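PDB 3TOS: CalS11 from Micromonospora echinospora, which probably transfers a methyl group from S-adenosyl-L-methionine to an oxygen atom during the biosynthesis of calicheamicin. Local coordinates for residues D60-Q65 / G210-F215; A184-D189 / E201-Y206; E142-H147 / S160-G165. All coordinates share one frame; numbering follows the deposited sequence. Where two conformers were deposited one is given.

Contact 1. Residues D60-Q65 / G210-F215; sequences DALYRQ and GSIVAF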
# COMPACT_ATOMS: atom_id res chain seq x y z
N ASP B 60 -15.65 8.82 -19.43
CA ASP B 60 -14.80 9.52 -18.49
C ASP B 60 -13.75 8.58 -17.88
O ASP B 60 -12.59 8.98 -17.71
CB ASP B 60 -15.65 10.18 -17.37
CG ASP B 60 -14.81 10.81 -16.32
OD1 ASP B 60 -14.23 11.85 -16.61
OD2 ASP B 60 -14.76 10.32 -15.18
N ALA B 61 -14.14 7.34 -17.57
CA ALA B 61 -13.20 6.38 -16.98
C ALA B 61 -12.10 6.03 -18.01
O ALA B 61 -10.92 5.96 -17.64
CB ALA B 61 -13.94 5.10 -16.57
N LEU B 62 -12.47 5.84 -19.28
CA LEU B 62 -11.43 5.55 -20.30
C LEU B 62 -10.51 6.76 -20.49
O LEU B 62 -9.26 6.60 -20.52
CB LEU B 62 -12.05 5.20 -21.65
CG LEU B 62 -12.91 3.91 -21.64
CD1 LEU B 62 -13.52 3.77 -23.03
CD2 LEU B 62 -12.07 2.60 -21.33
N TYR B 63 -11.08 7.96 -20.54
CA TYR B 63 -10.27 9.15 -20.75
C TYR B 63 -9.30 9.34 -19.59
O TYR B 63 -8.11 9.64 -19.76
CB TYR B 63 -11.17 10.38 -20.90
CG TYR B 63 -10.51 11.64 -21.50
CD1 TYR B 63 -9.14 11.89 -21.39
CD2 TYR B 63 -11.23 12.48 -22.30
CE1 TYR B 63 -8.56 12.99 -21.94
CE2 TYR B 63 -10.63 13.58 -22.88
CZ TYR B 63 -9.35 13.88 -22.64
OH TYR B 63 -8.81 15.00 -23.25
N ARG B 64 -9.79 9.17 -18.36
CA ARG B 64 -8.90 9.31 -17.21
C ARG B 64 -7.71 8.36 -17.23
O ARG B 64 -6.65 8.68 -16.73
CB ARG B 64 -9.68 9.15 -15.91
CG ARG B 64 -10.54 10.37 -15.60
CD ARG B 64 -11.16 10.23 -14.21
NE ARG B 64 -12.24 9.24 -14.15
CZ ARG B 64 -12.20 8.07 -13.50
NH1 ARG B 64 -11.09 7.66 -12.90
NH2 ARG B 64 -13.28 7.28 -13.51
N GLN B 65 -7.89 7.20 -17.86
CA GLN B 65 -6.78 6.23 -17.94
C GLN B 65 -5.69 6.60 -18.90
O GLN B 65 -4.59 6.03 -18.80
CB GLN B 65 -7.29 4.81 -18.27
CG GLN B 65 -8.01 4.23 -17.02
CD GLN B 65 -8.34 2.74 -17.12
OE1 GLN B 65 -7.53 1.95 -17.58
NE2 GLN B 65 -9.54 2.38 -16.69
N GLY B 210 0.28 1.08 -22.82
CA GLY B 210 -0.52 1.98 -22.01
C GLY B 210 -1.66 2.63 -22.83
O GLY B 210 -2.62 3.13 -22.24
N SER B 211 -1.52 2.66 -24.16
CA SER B 211 -2.68 3.06 -24.98
C SER B 211 -3.88 2.18 -24.67
O SER B 211 -3.75 1.00 -24.41
CB SER B 211 -2.38 2.98 -26.48
OG SER B 211 -1.39 3.95 -26.84
N ILE B 212 -5.07 2.76 -24.70
CA ILE B 212 -6.24 1.94 -24.45
C ILE B 212 -6.96 1.64 -25.76
O ILE B 212 -7.18 2.57 -26.57
CB ILE B 212 -7.26 2.67 -23.49
CG1 ILE B 212 -6.57 2.95 -22.16
CG2 ILE B 212 -8.64 1.86 -23.40
CD1 ILE B 212 -6.30 1.71 -21.36
N VAL B 213 -7.36 0.39 -25.94
CA VAL B 213 -8.18 -0.03 -27.07
C VAL B 213 -9.50 -0.54 -26.50
O VAL B 213 -9.51 -1.47 -25.69
CB VAL B 213 -7.48 -1.12 -27.91
CG1 VAL B 213 -8.41 -1.57 -29.07
CG2 VAL B 213 -6.14 -0.53 -28.42
N ALA B 214 -10.59 0.14 -26.86
CA ALA B 214 -11.91 -0.20 -26.32
C ALA B 214 -12.91 -0.62 -27.39
O ALA B 214 -12.81 -0.17 -28.53
CB ALA B 214 -12.47 0.99 -25.53
N PHE B 215 -13.83 -1.51 -27.01
CA PHE B 215 -14.82 -2.07 -27.94
C PHE B 215 -16.18 -1.92 -27.34
O PHE B 215 -16.40 -2.21 -26.16
CB PHE B 215 -14.57 -3.57 -28.15
CG PHE B 215 -13.25 -3.87 -28.83
CD1 PHE B 215 -12.14 -4.21 -28.06
CD2 PHE B 215 -13.13 -3.78 -30.22
CE1 PHE B 215 -10.94 -4.49 -28.66
CE2 PHE B 215 -11.92 -4.07 -30.85
CZ PHE B 215 -10.81 -4.38 -30.08
O HOH W 1 -3.22 3.58 -19.69
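Leu62 brings both of its methyl groups onto strand 211-215, and this apolar packing carries most of the contact. Its CD1 meets the CB of Ala214 at 3.9 Å, while CD2 lies against the branch methyl CG2 of Ile212. CG stands anti to the carbonyl carbon (chi1 -63°), which sends the branched end off the helix toward the strand, where the fork spans two residues spaced i and i+2 on the same strand face. The short Ala214 lets the leucine methyl come close to the strand, whereas the longer Ile212 reaches out from the strand itself. Tyr252 and Tyr187, on the two neighbouring strands, also touch Leu62 and Ala214.

Helix 50-65 thus covers one face of the mixed sheet of a Rossmann-like methyltransferase domain, segment 60-65 running roughly antiparallel to strand 211-215 at 156°, with the axes 9.2 Å apart. Ile212 and Ala214 point toward the helix; Val213, between them, points away from it.

Gln65 lies across the Ile212 side chain at about a right angle, its OE1 4.0 Å from Ile212 CD1, a van der Waals contact; the amide is engaged elsewhere, NE2 being hydrogen-bonded to the Tyr252 hydroxyl. The polar link is a water between the two backbones, 2.9 Å from Gln65 O and 2.7 Å from Gly210 O. Gly210 has a positive phi of 107°, a conformation in which a side chain would press on the preceding carbonyl.

On a side of the helix that does not touch the strand, Arg64 NE forms a salt bridge with Asp60 OD2 at 2.9 Å, one helical turn back, while Asp60 OD1 bonds Tyr94 OH. The carboxylate oxygen lies nearly in the guanidinium plane, but the N-H arrives from above the carboxylate plane.

Contact 2. Residues A184-D189 / E201-Y206; sequences ALAYFD and EAIRPY. With SAH (S-adenosyl-L-homocysteine), chain O.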
# COMPACT_ATOMS: atom_id res chain seq x y z
N ALA B 184 -3.68 7.51 -28.20
CA ALA B 184 -3.87 7.24 -26.77
C ALA B 184 -5.09 6.37 -26.46
O ALA B 184 -5.03 5.48 -25.60
CB ALA B 184 -3.95 8.54 -25.99
N LEU B 185 -6.18 6.64 -27.17
CA LEU B 185 -7.44 5.92 -26.93
C LEU B 185 -8.09 5.68 -28.30
O LEU B 185 -8.30 6.60 -29.08
CB LEU B 185 -8.38 6.74 -26.00
CG LEU B 185 -9.83 6.25 -25.83
CD1 LEU B 185 -9.85 4.83 -25.22
CD2 LEU B 185 -10.59 7.25 -24.96
N ALA B 186 -8.36 4.41 -28.61
CA ALA B 186 -9.00 3.99 -29.86
C ALA B 186 -10.30 3.33 -29.47
O ALA B 186 -10.30 2.27 -28.80
CB ALA B 186 -8.13 3.00 -30.61
N TYR B 187 -11.43 4.02 -29.78
CA TYR B 187 -12.76 3.54 -29.42
C TYR B 187 -13.45 2.90 -30.61
O TYR B 187 -13.88 3.58 -31.55
CB TYR B 187 -13.61 4.68 -28.80
CG TYR B 187 -14.78 4.08 -28.05
CD1 TYR B 187 -16.00 3.80 -28.70
CD2 TYR B 187 -14.67 3.74 -26.69
CE1 TYR B 187 -17.04 3.15 -28.02
CE2 TYR B 187 -15.71 3.12 -26.01
CZ TYR B 187 -16.87 2.83 -26.67
OH TYR B 187 -17.90 2.20 -25.98
N PHE B 188 -13.57 1.57 -30.59
CA PHE B 188 -14.22 0.86 -31.69
C PHE B 188 -15.71 0.73 -31.48
O PHE B 188 -16.17 0.02 -30.57
CB PHE B 188 -13.61 -0.56 -31.78
CG PHE B 188 -12.26 -0.55 -32.42
CD1 PHE B 188 -11.10 -0.22 -31.68
CD2 PHE B 188 -12.14 -0.90 -33.74
CE1 PHE B 188 -9.82 -0.21 -32.30
CE2 PHE B 188 -10.90 -0.90 -34.36
CZ PHE B 188 -9.70 -0.57 -33.63
N ASP B 189 -16.46 1.35 -32.36
CA ASP B 189 -17.92 1.27 -32.32
C ASP B 189 -18.50 1.17 -33.73
O ASP B 189 -19.51 1.83 -34.07
CB ASP B 189 -18.52 2.49 -31.60
CG ASP B 189 -19.94 2.24 -31.12
OD1 ASP B 189 -20.43 1.11 -31.28
OD2 ASP B 189 -20.55 3.19 -30.56
N GLU B 201 -5.79 -3.53 -37.65
CA GLU B 201 -4.47 -3.75 -38.35
C GLU B 201 -3.73 -2.40 -38.61
O GLU B 201 -2.49 -2.31 -38.44
CB GLU B 201 -4.71 -4.50 -39.66
CG GLU B 201 -5.05 -5.94 -39.43
CD GLU B 201 -5.74 -6.61 -40.59
OE1 GLU B 201 -6.19 -5.93 -41.54
OE2 GLU B 201 -5.89 -7.86 -40.52
N ALA B 202 -4.49 -1.40 -39.03
CA ALA B 202 -3.94 -0.08 -39.36
C ALA B 202 -3.38 0.69 -38.13
O ALA B 202 -2.33 1.36 -38.26
CB ALA B 202 -5.04 0.80 -40.06
N ILE B 203 -4.06 0.61 -36.99
CA ILE B 203 -3.67 1.45 -35.87
C ILE B 203 -2.48 0.89 -35.09
O ILE B 203 -1.86 1.64 -34.33
CB ILE B 203 -4.82 1.73 -34.88
CG1 ILE B 203 -5.27 0.45 -34.18
CG2 ILE B 203 -5.96 2.48 -35.55
CD1 ILE B 203 -6.21 0.71 -33.00
N ARG B 204 -2.13 -0.39 -35.29
CA ARG B 204 -1.14 -1.01 -34.44
C ARG B 204 0.19 -0.25 -34.33
O ARG B 204 0.71 -0.15 -33.22
CB ARG B 204 -0.87 -2.47 -34.89
CG ARG B 204 -0.16 -3.28 -33.84
CD ARG B 204 -0.04 -4.73 -34.19
NE ARG B 204 0.73 -5.37 -33.15
CZ ARG B 204 0.75 -6.68 -32.97
NH1 ARG B 204 0.02 -7.45 -33.78
NH2 ARG B 204 1.49 -7.19 -31.99
N PRO B 205 0.74 0.31 -35.45
CA PRO B 205 2.08 0.91 -35.30
C PRO B 205 2.05 2.23 -34.52
O PRO B 205 3.10 2.79 -34.21
CB PRO B 205 2.56 1.11 -36.76
CG PRO B 205 1.67 0.29 -37.61
CD PRO B 205 0.34 0.18 -36.87
N TYR B 206 0.84 2.72 -34.18
CA TYR B 206 0.72 4.06 -33.58
C TYR B 206 0.34 3.98 -32.12
O TYR B 206 0.20 5.00 -31.46
CB TYR B 206 -0.29 4.92 -34.36
CG TYR B 206 0.14 5.04 -35.79
CD1 TYR B 206 1.02 6.07 -36.19
CD2 TYR B 206 -0.32 4.13 -36.76
CE1 TYR B 206 1.45 6.16 -37.52
CE2 TYR B 206 0.12 4.23 -38.06
CZ TYR B 206 0.98 5.23 -38.45
OH TYR B 206 1.42 5.30 -39.76
N SAH O . -20.62 5.83 -31.29
CA SAH O . -22.05 6.10 -31.66
CB SAH O . -22.74 4.89 -32.27
CG SAH O . -22.12 4.49 -33.63
SD SAH O . -23.25 3.43 -34.51
C SAH O . -22.76 6.48 -30.37
O SAH O . -23.99 6.80 -30.39
OXT SAH O . -22.14 6.60 -29.30
C5' SAH O . -22.18 2.57 -35.67
C4' SAH O . -21.49 3.50 -36.72
O4' SAH O . -20.46 2.76 -37.39
C3' SAH O . -22.51 3.89 -37.81
O3' SAH O . -22.71 5.32 -37.82
C2' SAH O . -21.88 3.34 -39.08
O2' SAH O . -22.07 4.15 -40.25
C1' SAH O . -20.38 3.26 -38.69
N9 SAH O . -19.63 2.30 -39.53
C8 SAH O . -19.80 0.95 -39.60
N7 SAH O . -18.94 0.50 -40.55
C5 SAH O . -18.26 1.54 -41.09
C6 SAH O . -17.23 1.68 -42.12
N6 SAH O . -16.81 0.60 -42.82
N1 SAH O . -16.76 2.94 -42.34
C2 SAH O . -17.21 4.02 -41.63
N3 SAH O . -18.20 3.97 -40.72
C4 SAH O . -18.69 2.72 -40.39
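Ile203 reaches out from the end of helix 193-203 and sets its terminal methyl CD1 against Ala186 and Phe188 of strand 183-188. Strand, helix and the following strand 211-215 form a right-handed beta-alpha-beta crossover of the Rossmann-like methyltransferase fold, and this contact packs the end of the helix back onto the sheet.

The Phe188 and Ile203 side chains approach from opposite directions. CD1 of Ile203 comes to the edge of the phenyl ring, close to its plane, 3.8 Å from Phe188 CZ and equally far from CE1. The same methyl lies 3.8 Å from Ala186 CB, so one carbon fills the angle between a ring edge and a small side chain. Ile203 takes the crowded position, with CG1 between the backbone N and carbonyl carbon (chi1 66°), and its extended outer chain (chi2 169°) carries CD1 to the sheet. Alanine suits position 186 because a bulkier side chain would meet that methyl; Phe76 of strand 72-76 also touches both Ala186 and Ile203.

Just past the end of the strand, Asp189 lies beside the cofactor product and the bound glutamate. Its OD2 accepts a hydrogen bond from atom N of S-adenosyl-L-homocysteine at 2.7 Å. Replacing Asp189 with alanine is likely to leave the ligand's amino group without this carboxylate partner and less firmly placed. The same Asp189 OD2 lies 3.3 Å from the ligand's CB.

Contact 3. Residues E142-H147 / S160-G165; sequences EVLDAH and SVLVEG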
# COMPACT_ATOMS: atom_id res chain seq x y z
N GLU B 142 -20.15 22.02 -36.26
CA GLU B 142 -20.57 23.28 -35.56
C GLU B 142 -20.64 23.06 -34.05
O GLU B 142 -20.28 23.95 -33.26
CB GLU B 142 -21.98 23.73 -35.99
CG GLU B 142 -22.01 24.39 -37.26
CD GLU B 142 -23.39 24.95 -37.47
OE1 GLU B 142 -24.26 24.18 -38.01
OE2 GLU B 142 -23.66 26.08 -36.96
N VAL B 143 -21.16 21.90 -33.65
CA VAL B 143 -21.25 21.59 -32.23
C VAL B 143 -19.86 21.51 -31.58
O VAL B 143 -19.60 22.14 -30.52
CB VAL B 143 -22.02 20.25 -31.99
CG1 VAL B 143 -21.89 19.78 -30.53
CG2 VAL B 143 -23.56 20.40 -32.34
N LEU B 144 -18.96 20.80 -32.22
CA LEU B 144 -17.59 20.64 -31.66
C LEU B 144 -16.90 22.01 -31.65
O LEU B 144 -16.26 22.37 -30.66
CB LEU B 144 -16.79 19.63 -32.49
CG LEU B 144 -17.38 18.23 -32.32
CD1 LEU B 144 -16.74 17.27 -33.39
CD2 LEU B 144 -17.27 17.78 -30.86
N ASP B 145 -17.08 22.80 -32.71
CA ASP B 145 -16.50 24.13 -32.73
C ASP B 145 -17.07 25.02 -31.63
O ASP B 145 -16.38 25.87 -31.09
CB ASP B 145 -16.79 24.83 -34.06
CG ASP B 145 -15.96 24.31 -35.23
OD1 ASP B 145 -14.97 23.60 -35.04
OD2 ASP B 145 -16.28 24.72 -36.35
N ALA B 146 -18.32 24.81 -31.27
CA ALA B 146 -18.92 25.59 -30.16
C ALA B 146 -18.24 25.29 -28.82
O ALA B 146 -17.96 26.24 -28.04
CB ALA B 146 -20.40 25.32 -30.08
N HIS B 147 -17.94 24.01 -28.57
CA HIS B 147 -17.18 23.67 -27.36
C HIS B 147 -15.82 24.31 -27.40
O HIS B 147 -15.38 24.92 -26.39
CB HIS B 147 -16.96 22.18 -27.21
CG HIS B 147 -18.20 21.43 -26.81
ND1 HIS B 147 -18.49 21.10 -25.50
CD2 HIS B 147 -19.22 20.92 -27.56
CE1 HIS B 147 -19.65 20.46 -25.45
NE2 HIS B 147 -20.09 20.31 -26.69
N SER B 160 -10.55 19.00 -33.40
CA SER B 160 -11.60 18.01 -33.62
C SER B 160 -11.79 17.81 -35.11
O SER B 160 -12.06 18.79 -35.86
CB SER B 160 -12.95 18.46 -33.03
OG SER B 160 -12.90 18.61 -31.63
N VAL B 161 -11.63 16.57 -35.58
CA VAL B 161 -11.65 16.33 -37.00
C VAL B 161 -12.66 15.23 -37.27
O VAL B 161 -12.62 14.15 -36.64
CB VAL B 161 -10.26 15.84 -37.43
CG1 VAL B 161 -10.29 15.36 -38.88
CG2 VAL B 161 -9.26 16.99 -37.23
N LEU B 162 -13.58 15.48 -38.18
CA LEU B 162 -14.48 14.45 -38.65
C LEU B 162 -13.98 13.94 -40.00
O LEU B 162 -13.78 14.73 -40.95
CB LEU B 162 -15.87 15.04 -38.80
CG LEU B 162 -16.43 15.57 -37.50
CD1 LEU B 162 -17.84 16.15 -37.78
CD2 LEU B 162 -16.50 14.52 -36.36
N VAL B 163 -13.81 12.64 -40.09
CA VAL B 163 -13.28 12.06 -41.33
C VAL B 163 -14.38 11.23 -41.96
O VAL B 163 -14.81 10.22 -41.39
CB VAL B 163 -12.04 11.21 -41.08
CG1 VAL B 163 -11.50 10.68 -42.41
CG2 VAL B 163 -10.96 12.03 -40.36
N GLU B 164 -14.85 11.67 -43.12
CA GLU B 164 -16.05 11.03 -43.74
C GLU B 164 -15.64 10.00 -44.77
O GLU B 164 -14.82 10.31 -45.67
CB GLU B 164 -16.93 12.08 -44.44
CG GLU B 164 -17.32 13.22 -43.52
CD GLU B 164 -18.15 14.27 -44.22
OE1 GLU B 164 -19.12 13.88 -44.95
OE2 GLU B 164 -17.84 15.50 -44.01
N GLY B 165 -16.23 8.81 -44.66
CA GLY B 165 -16.05 7.74 -45.62
C GLY B 165 -15.86 6.38 -44.96
O GLY B 165 -16.02 6.24 -43.73
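Helix 136-148 passes over the start of strand 160-164 with its backbone closest at Leu144 and Ser160, whose CA atoms are 6.8 Å apart. Leu144 is the helix residue that meets the strand here. Its CB faces Ser160, lying 4.1 Å from both Ser160 CB and Ser160 OG, and its CD1 reaches farther along the strand. That methyl sits 4.0 Å from Ser160 CB and also 4.1 Å from CD2 of Leu162, so the leucine lies over two successive inward-facing strand residues. With CG anti to the carbonyl carbon and the outer chain extended (chi1 -67°, chi2 168°), CD1 is carried forward to Leu162, whose own side chain crosses that of Leu144 obliquely.

The strand is the outermost one on its side of the chain's parallel Rossmann-like core, bonded through its backbone to strand 103-107, and the helix covers one face of it. Helix 82-94 packs beside the same cluster: Ala88 touches Leu144, and Leu84 touches Leu162. Between Ser160 and Leu162, Val161 points away from the helix, as expected in an extended strand.

A serine probably suits the close end of the contact because its CB is small enough for the helix to come near, while its hydroxyl can still be paired in a buried place. In the conformer given, one of two, Ser160 OG bonds Glu148 OE2, farther along the helix that Leu144 comes from. Leu162, two residues along the strand, supplies apolar bulk that meets Leu144 and also Leu140 of the same helix.

The helix also meets a second subunit: His147 NE2 bonds to Leu46 O and Ala146 O to Thr22 OG1, both of that neighbouring chain. At the other end of the strand, Gly165 touches S-adenosyl-L-homocysteine.

All three contacts lay helices on one sheet. Contacts 1 and 2 are nearest, with centres 11 Å apart, and join through neighbouring strands: Ala214 O lies 2.8 Å from Phe188 N, a probable hydrogen bond, and Phe215 CD2 packs 3.6 Å from Phe188 CB. Contact 3 lies on the outer strand 160-164, its centre about 21 Å from that of contact 1 and 19 Å from that of contact 2, touching neither. Along the chain, contacts 2 and 3 both fall within the loop closed by contact 1. The cofactor pocket relates them again: Asp189 of contact 2 and Gly165 of contact 3 both touch S-adenosyl-L-homocysteine, whereas the side chain of Leu62 in contact 1 is about 11 Å from the bound ligand.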